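Peptidoglycan-recognition protein LB (Drosophila melanogaster, PDB 7NSY) hydrolyses the amide link between N-acetylmuramoyl groups and L-amino acids in bacterial peptidoglycan, acting as a zinc-dependent amidase in innate immunity. Local coordinates at residues Ala38-Ile43 and Pro104-Lys109. The protein carries 1 engineered substitution. Residues are numbered along the deposited sequence; the frame is centred on the assembly and turned at random.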
loop_
_atom_site.group_PDB
_atom_site.type_symbol
_atom_site.label_atom_id
_atom_site.label_comp_id
_atom_site.label_asym_id
_atom_site.label_seq_id
_atom_site.Cartn_x
_atom_site.Cartn_y
_atom_site.Cartn_z
ATOM N N ALA A 38 -1.697 12.466 6.583
ATOM C CA ALA A 38 -1.174 11.267 7.271
ATOM C C ALA A 38 0.264 11.506 7.686
ATOM O O ALA A 38 1.108 11.818 6.847
ATOM C CB ALA A 38 -1.257 10.085 6.315
ATOM N N PRO A 39 0.618 11.240 8.955
ATOM C CA PRO A 39 1.997 11.387 9.400
ATOM C C PRO A 39 2.915 10.222 9.023
ATOM O O PRO A 39 4.159 10.354 9.110
ATOM C CB PRO A 39 1.915 11.530 10.926
ATOM C CG PRO A 39 0.590 10.925 11.269
ATOM C CD PRO A 39 -0.321 11.103 10.078
ATOM N N TYR A 40 2.334 9.078 8.632
ATOM C CA TYR A 40 3.124 7.872 8.321
ATOM C C TYR A 40 2.777 7.340 6.933
ATOM O O TYR A 40 1.653 7.420 6.486
ATOM C CB TYR A 40 2.869 6.757 9.345
ATOM C CG TYR A 40 3.339 7.062 10.747
ATOM C CD1 TYR A 40 2.472 7.618 11.665
ATOM C CD2 TYR A 40 4.638 6.804 11.119
ATOM C CE1 TYR A 40 2.911 7.984 12.937
ATOM C CE2 TYR A 40 5.100 7.158 12.380
ATOM C CZ TYR A 40 4.227 7.735 13.276
ATOM O OH TYR A 40 4.700 8.009 14.547
ATOM N N VAL A 41 3.801 6.752 6.329
ATOM C CA VAL A 41 3.648 5.922 5.110
ATOM C C VAL A 41 4.204 4.570 5.486
ATOM O O VAL A 41 5.365 4.498 5.968
ATOM C CB VAL A 41 4.346 6.554 3.902
ATOM C CG1 VAL A 41 4.266 5.596 2.719
ATOM C CG2 VAL A 41 3.759 7.902 3.567
ATOM N N ILE A 42 3.461 3.506 5.192
ATOM C CA ILE A 42 3.915 2.141 5.528
ATOM C C ILE A 42 3.958 1.319 4.253
ATOM O O ILE A 42 2.952 1.268 3.500
ATOM C CB ILE A 42 3.005 1.537 6.604
ATOM C CG1 ILE A 42 2.943 2.491 7.814
ATOM C CG2 ILE A 42 3.463 0.145 7.016
ATOM C CD1 ILE A 42 1.974 2.076 8.826
ATOM N N ILE A 43 5.065 0.633 4.034
ATOM C CA ILE A 43 5.263 -0.233 2.857
ATOM C C ILE A 43 5.007 -1.688 3.193
ATOM O O ILE A 43 5.548 -2.226 4.202
ATOM C CB ILE A 43 6.676 -0.050 2.330
ATOM C CG1 ILE A 43 7.034 1.405 2.024
ATOM C CG2 ILE A 43 6.944 -1.005 1.175
ATOM C CD1 ILE A 43 6.077 2.110 1.068
ATOM N N PRO A 104 -1.438 -2.341 12.599
ATOM C CA PRO A 104 -1.990 -2.099 13.922
ATOM C C PRO A 104 -1.430 -0.816 14.537
ATOM O O PRO A 104 -0.241 -0.613 14.421
ATOM C CB PRO A 104 -1.514 -3.343 14.694
ATOM C CG PRO A 104 -1.275 -4.387 13.651
ATOM C CD PRO A 104 -0.773 -3.642 12.446
ATOM N N LYS A 105 -2.287 0.037 15.079
ATOM C CA LYS A 105 -1.890 1.312 15.741
ATOM C C LYS A 105 -1.649 2.393 14.691
ATOM O O LYS A 105 -1.567 3.511 15.110
ATOM C CB LYS A 105 -0.609 1.217 16.582
ATOM N N TYR A 106 -1.552 2.065 13.384
ATOM C CA TYR A 106 -1.268 3.066 12.328
ATOM C C TYR A 106 -2.412 3.186 11.346
ATOM O O TYR A 106 -2.295 4.037 10.437
ATOM C CB TYR A 106 0.051 2.765 11.608
ATOM C CG TYR A 106 1.252 2.897 12.499
ATOM C CD1 TYR A 106 1.625 1.842 13.294
ATOM C CD2 TYR A 106 1.938 4.104 12.629
ATOM C CE1 TYR A 106 2.722 1.939 14.126
ATOM C CE2 TYR A 106 3.015 4.229 13.490
ATOM C CZ TYR A 106 3.414 3.126 14.219
ATOM O OH TYR A 106 4.485 3.160 15.077
ATOM N N ASN A 107 -3.492 2.425 11.433
ATOM C CA ASN A 107 -4.517 2.407 10.371
ATOM C C ASN A 107 -5.199 3.759 10.195
ATOM O O ASN A 107 -5.651 4.065 9.089
ATOM C CB ASN A 107 -5.560 1.333 10.650
ATOM C CG ASN A 107 -5.063 -0.041 10.294
ATOM O OD1 ASN A 107 -4.337 -0.219 9.319
ATOM N ND2 ASN A 107 -5.360 -1.033 11.143
ATOM N N ASP A 108 -5.323 4.546 11.246
ATOM C CA ASP A 108 -5.993 5.854 11.199
ATOM C C ASP A 108 -5.002 6.999 11.072
ATOM O O ASP A 108 -5.386 8.151 11.335
ATOM C CB ASP A 108 -6.871 6.076 12.432
ATOM C CG ASP A 108 -6.062 6.122 13.713
ATOM O OD1 ASP A 108 -4.839 5.912 13.699
ATOM O OD2 ASP A 108 -6.689 6.418 14.753
ATOM N N LYS A 109 -3.778 6.742 10.648
ATOM C CA LYS A 109 -2.741 7.805 10.617
ATOM C C LYS A 109 -1.651 7.479 9.595
ATOM O O LYS A 109 -0.535 7.916 9.727
ATOM C CB LYS A 109 -2.118 8.020 12.000
ATOM C CG LYS A 109 -1.556 6.758 12.606
ATOM C CD LYS A 109 -0.841 6.893 13.938
ATOM C CE LYS A 109 -1.784 7.230 15.070
ATOM N NZ LYS A 109 -2.708 6.123 15.406
#
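Tyr40 and Tyr106 form a T-shaped pair: Tyr106 turns its CD2–CE2 edge onto one face of the Tyr40 ring. Their planes stand at 82° with centroids 4.8 Å apart, and CE2 of Tyr106 sits over the centre of the Tyr40 ring. In both tyrosines CG lies anti to the carbonyl carbon and beside the backbone N (chi1 -66° in each), and the two rings extend roughly the same way, side by side.

CD1 of Ile42 packs 3.5 Å from CB of Tyr106 and also touches CG, the two side chains crossing at about a right angle. Lys109 O accepts the backbone N-H of Tyr40; the bond is long, 3.3 Å from N to O, and bent to 137° at the hydrogen. The same oxygen lies in the plane of the Tyr40 ring, near CD1, and CD of Pro39 also comes close. The Lys109 chain passes Tyr40 with CD 4.0 Å from CE1, then bends at chi3 and chi4 so that NZ donates a hydrogen bond to Lys105 O and forms a salt bridge with Asp108 OD1 on its syn side.

A type I beta turn, Tyr106 to Lys109, leads into strand 110-115, parallel to strand 38-45 in the mixed sheet. The Ile42 side chain lies about 4 and 5 Å from those of the zinc ligands His44 and His154, so the apolar end of the contact borders the amidase metal site.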